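Local structure of natural killer cell receptor Ly49C (Mus musculus, 3C8J) at residues T77-F85 with Y92-T100. The protein serves as a homodimeric, lectin-like receptor on natural killer cells that recognises class I MHC molecules. The protein carries 4 engineered substitutions. Residues are numbered along the deposited sequence; the frame is centred on the assembly and turned at random.
Sequences TGRGVKYWF and YYFIMNKTT
Y83 and F94 face each other as a hydrogen-bonded pair in the antiparallel hairpin of strands 82-88 and 90-96, and between them they account for the largest buried areas of the contact. Their rings lie nearly parallel, planes at 17°, but are offset enough that little of one ring covers the other. CE1 of Y83 reaches CD1 of F94 at 3.4 Å, while the Y83 hydroxyl is carried over one face of the F94 ring, toward its rim. With chi1 at 69°, CG of Y83 sits between its backbone N and carbonyl carbon, a setting that lays the ring across F94; its OH is hydrogen-bonded to H130 NE2. F85 CB meets the edge of the F94 ring, and M96 CG that of Y83.

On the reverse face Y93 receives W84 CB over its ring, a CH-pi contact with CB 4.2 Å from the centroid, and K82 runs alongside, its CD 3.7 Å from Y93 CD2. F201 of the second subunit stacks on Y93.

Two backbone bonds join Y83 to F94 and two join F85 to Y92. Past the K82-I95 pair, M96 N donates to V81 O, and N97 OD1 accepts V81 N in its carbonyl plane at 2.8 Å, extending the pairing through a side chain. This bonding fixes the register that presents F85, Y92 and F94 to helix 121-130, and W84, Y93 and F85 to the second subunit, in keeping with the dimerization role of residues 84-88.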
# COMPACT_ATOMS: atom_id res chain seq x y z
N THR A 77 -22.60 18.82 13.25
CA THR A 77 -21.89 17.51 13.42
C THR A 77 -20.56 17.41 12.63
O THR A 77 -20.15 18.37 11.96
CB THR A 77 -22.83 16.34 13.08
N GLY A 78 -19.89 16.26 12.72
CA GLY A 78 -18.63 16.04 12.01
C GLY A 78 -18.01 14.68 12.31
O GLY A 78 -18.70 13.65 12.23
N ARG A 79 -16.72 14.69 12.64
CA ARG A 79 -15.90 13.50 12.97
C ARG A 79 -14.42 13.86 13.00
O ARG A 79 -13.65 13.30 13.81
CB ARG A 79 -16.10 12.35 11.96
CG ARG A 79 -16.78 11.09 12.51
CD ARG A 79 -16.09 10.50 13.76
NE ARG A 79 -16.70 10.96 15.01
CZ ARG A 79 -16.76 10.25 16.14
NH1 ARG A 79 -16.24 9.03 16.20
NH2 ARG A 79 -17.34 10.77 17.22
N GLY A 80 -14.02 14.77 12.10
CA GLY A 80 -12.61 15.11 11.90
C GLY A 80 -11.99 14.93 10.51
O GLY A 80 -12.66 14.59 9.53
N VAL A 81 -10.68 15.17 10.44
CA VAL A 81 -9.94 15.13 9.19
C VAL A 81 -9.14 13.85 9.17
O VAL A 81 -8.31 13.61 10.05
CB VAL A 81 -8.98 16.31 9.10
CG1 VAL A 81 -8.23 16.25 7.81
CG2 VAL A 81 -9.74 17.61 9.20
N LYS A 82 -9.38 13.01 8.18
CA LYS A 82 -8.61 11.79 8.05
C LYS A 82 -8.33 11.50 6.58
O LYS A 82 -8.98 12.05 5.69
CB LYS A 82 -9.38 10.63 8.69
CG LYS A 82 -10.72 10.41 8.05
CD LYS A 82 -11.46 9.23 8.61
CE LYS A 82 -12.97 9.42 8.41
NZ LYS A 82 -13.37 9.86 7.05
N TYR A 83 -7.33 10.66 6.33
CA TYR A 83 -7.15 10.03 5.02
C TYR A 83 -6.84 8.55 5.24
O TYR A 83 -6.47 8.15 6.35
CB TYR A 83 -6.06 10.73 4.17
CG TYR A 83 -4.64 10.54 4.67
CD1 TYR A 83 -3.83 9.53 4.18
CD2 TYR A 83 -4.13 11.39 5.66
CE1 TYR A 83 -2.53 9.37 4.65
CE2 TYR A 83 -2.87 11.24 6.15
CZ TYR A 83 -2.06 10.24 5.66
OH TYR A 83 -0.79 10.14 6.18
N TRP A 84 -7.02 7.74 4.20
CA TRP A 84 -6.59 6.37 4.30
C TRP A 84 -5.60 5.99 3.20
O TRP A 84 -5.52 6.65 2.16
CB TRP A 84 -7.80 5.44 4.33
CG TRP A 84 -8.67 5.49 3.11
CD1 TRP A 84 -9.68 6.39 2.85
CD2 TRP A 84 -8.61 4.62 1.99
NE1 TRP A 84 -10.26 6.12 1.63
CE2 TRP A 84 -9.63 5.04 1.08
CE3 TRP A 84 -7.82 3.51 1.65
CZ2 TRP A 84 -9.88 4.38 -0.13
CZ3 TRP A 84 -8.07 2.86 0.44
CH2 TRP A 84 -9.09 3.30 -0.43
N PHE A 85 -4.86 4.91 3.43
CA PHE A 85 -3.68 4.55 2.65
C PHE A 85 -3.34 3.08 2.93
O PHE A 85 -3.32 2.63 4.09
CB PHE A 85 -2.51 5.44 3.12
CG PHE A 85 -1.34 5.50 2.17
CD1 PHE A 85 -1.24 6.54 1.22
CD2 PHE A 85 -0.30 4.56 2.25
CE1 PHE A 85 -0.14 6.62 0.38
CE2 PHE A 85 0.79 4.62 1.35
CZ PHE A 85 0.86 5.64 0.44
N TYR A 92 -4.60 1.57 6.45
CA TYR A 92 -4.59 2.44 7.60
C TYR A 92 -5.46 3.68 7.40
O TYR A 92 -5.65 4.13 6.26
CB TYR A 92 -3.16 2.91 7.90
CG TYR A 92 -2.11 1.83 7.92
CD1 TYR A 92 -1.48 1.43 6.76
CD2 TYR A 92 -1.74 1.21 9.13
CE1 TYR A 92 -0.50 0.43 6.78
CE2 TYR A 92 -0.76 0.21 9.16
CZ TYR A 92 -0.15 -0.17 7.98
OH TYR A 92 0.79 -1.16 8.00
N TYR A 93 -5.93 4.23 8.51
CA TYR A 93 -6.53 5.54 8.59
C TYR A 93 -5.60 6.41 9.41
O TYR A 93 -5.23 6.06 10.55
CB TYR A 93 -7.87 5.49 9.35
CG TYR A 93 -9.09 5.22 8.51
CD1 TYR A 93 -9.75 4.01 8.61
CD2 TYR A 93 -9.61 6.18 7.66
CE1 TYR A 93 -10.87 3.75 7.86
CE2 TYR A 93 -10.74 5.92 6.88
CZ TYR A 93 -11.36 4.69 7.00
OH TYR A 93 -12.48 4.39 6.27
N PHE A 94 -5.23 7.56 8.88
CA PHE A 94 -4.48 8.49 9.71
C PHE A 94 -5.46 9.59 10.04
O PHE A 94 -5.88 10.33 9.15
CB PHE A 94 -3.23 9.00 8.99
CG PHE A 94 -2.31 7.91 8.53
CD1 PHE A 94 -2.55 7.25 7.35
CD2 PHE A 94 -1.19 7.54 9.27
CE1 PHE A 94 -1.70 6.23 6.91
CE2 PHE A 94 -0.34 6.52 8.83
CZ PHE A 94 -0.60 5.87 7.67
N ILE A 95 -5.87 9.64 11.30
CA ILE A 95 -6.83 10.63 11.75
C ILE A 95 -6.08 11.84 12.28
O ILE A 95 -5.38 11.78 13.30
CB ILE A 95 -7.79 10.04 12.80
CG1 ILE A 95 -8.41 8.75 12.25
CG2 ILE A 95 -8.89 11.05 13.16
CD1 ILE A 95 -9.58 8.25 13.01
N MET A 96 -6.24 12.95 11.55
CA MET A 96 -5.43 14.15 11.70
C MET A 96 -6.07 15.24 12.56
O MET A 96 -5.94 16.43 12.27
CB MET A 96 -5.07 14.66 10.30
CG MET A 96 -4.27 13.65 9.47
SD MET A 96 -2.68 13.09 10.16
CE MET A 96 -1.53 14.39 9.67
N ASN A 97 -6.80 14.81 13.61
CA ASN A 97 -7.24 15.66 14.73
C ASN A 97 -6.58 15.14 15.97
O ASN A 97 -6.44 13.93 16.11
CB ASN A 97 -8.75 15.56 15.00
CG ASN A 97 -9.57 15.66 13.76
OD1 ASN A 97 -9.66 14.71 12.99
ND2 ASN A 97 -10.21 16.82 13.57
N LYS A 98 -6.24 16.03 16.89
CA LYS A 98 -5.60 15.65 18.12
C LYS A 98 -6.64 15.29 19.16
O LYS A 98 -7.36 16.16 19.66
CB LYS A 98 -4.71 16.78 18.62
CG LYS A 98 -3.52 17.12 17.70
CD LYS A 98 -2.87 18.45 18.14
CE LYS A 98 -1.50 18.67 17.50
NZ LYS A 98 -1.07 20.07 17.77
N THR A 99 -6.74 14.00 19.47
CA THR A 99 -7.60 13.51 20.55
C THR A 99 -6.75 12.79 21.58
O THR A 99 -5.57 12.52 21.33
CB THR A 99 -8.71 12.54 20.06
OG1 THR A 99 -8.16 11.23 19.83
CG2 THR A 99 -9.40 13.05 18.80
N THR A 100 -7.36 12.46 22.73
CA THR A 100 -6.76 11.56 23.74
C THR A 100 -6.60 10.19 23.12
O THR A 100 -7.15 9.93 22.04
CB THR A 100 -7.65 11.39 25.01
OG1 THR A 100 -8.81 10.61 24.68
CG2 THR A 100 -8.08 12.73 25.60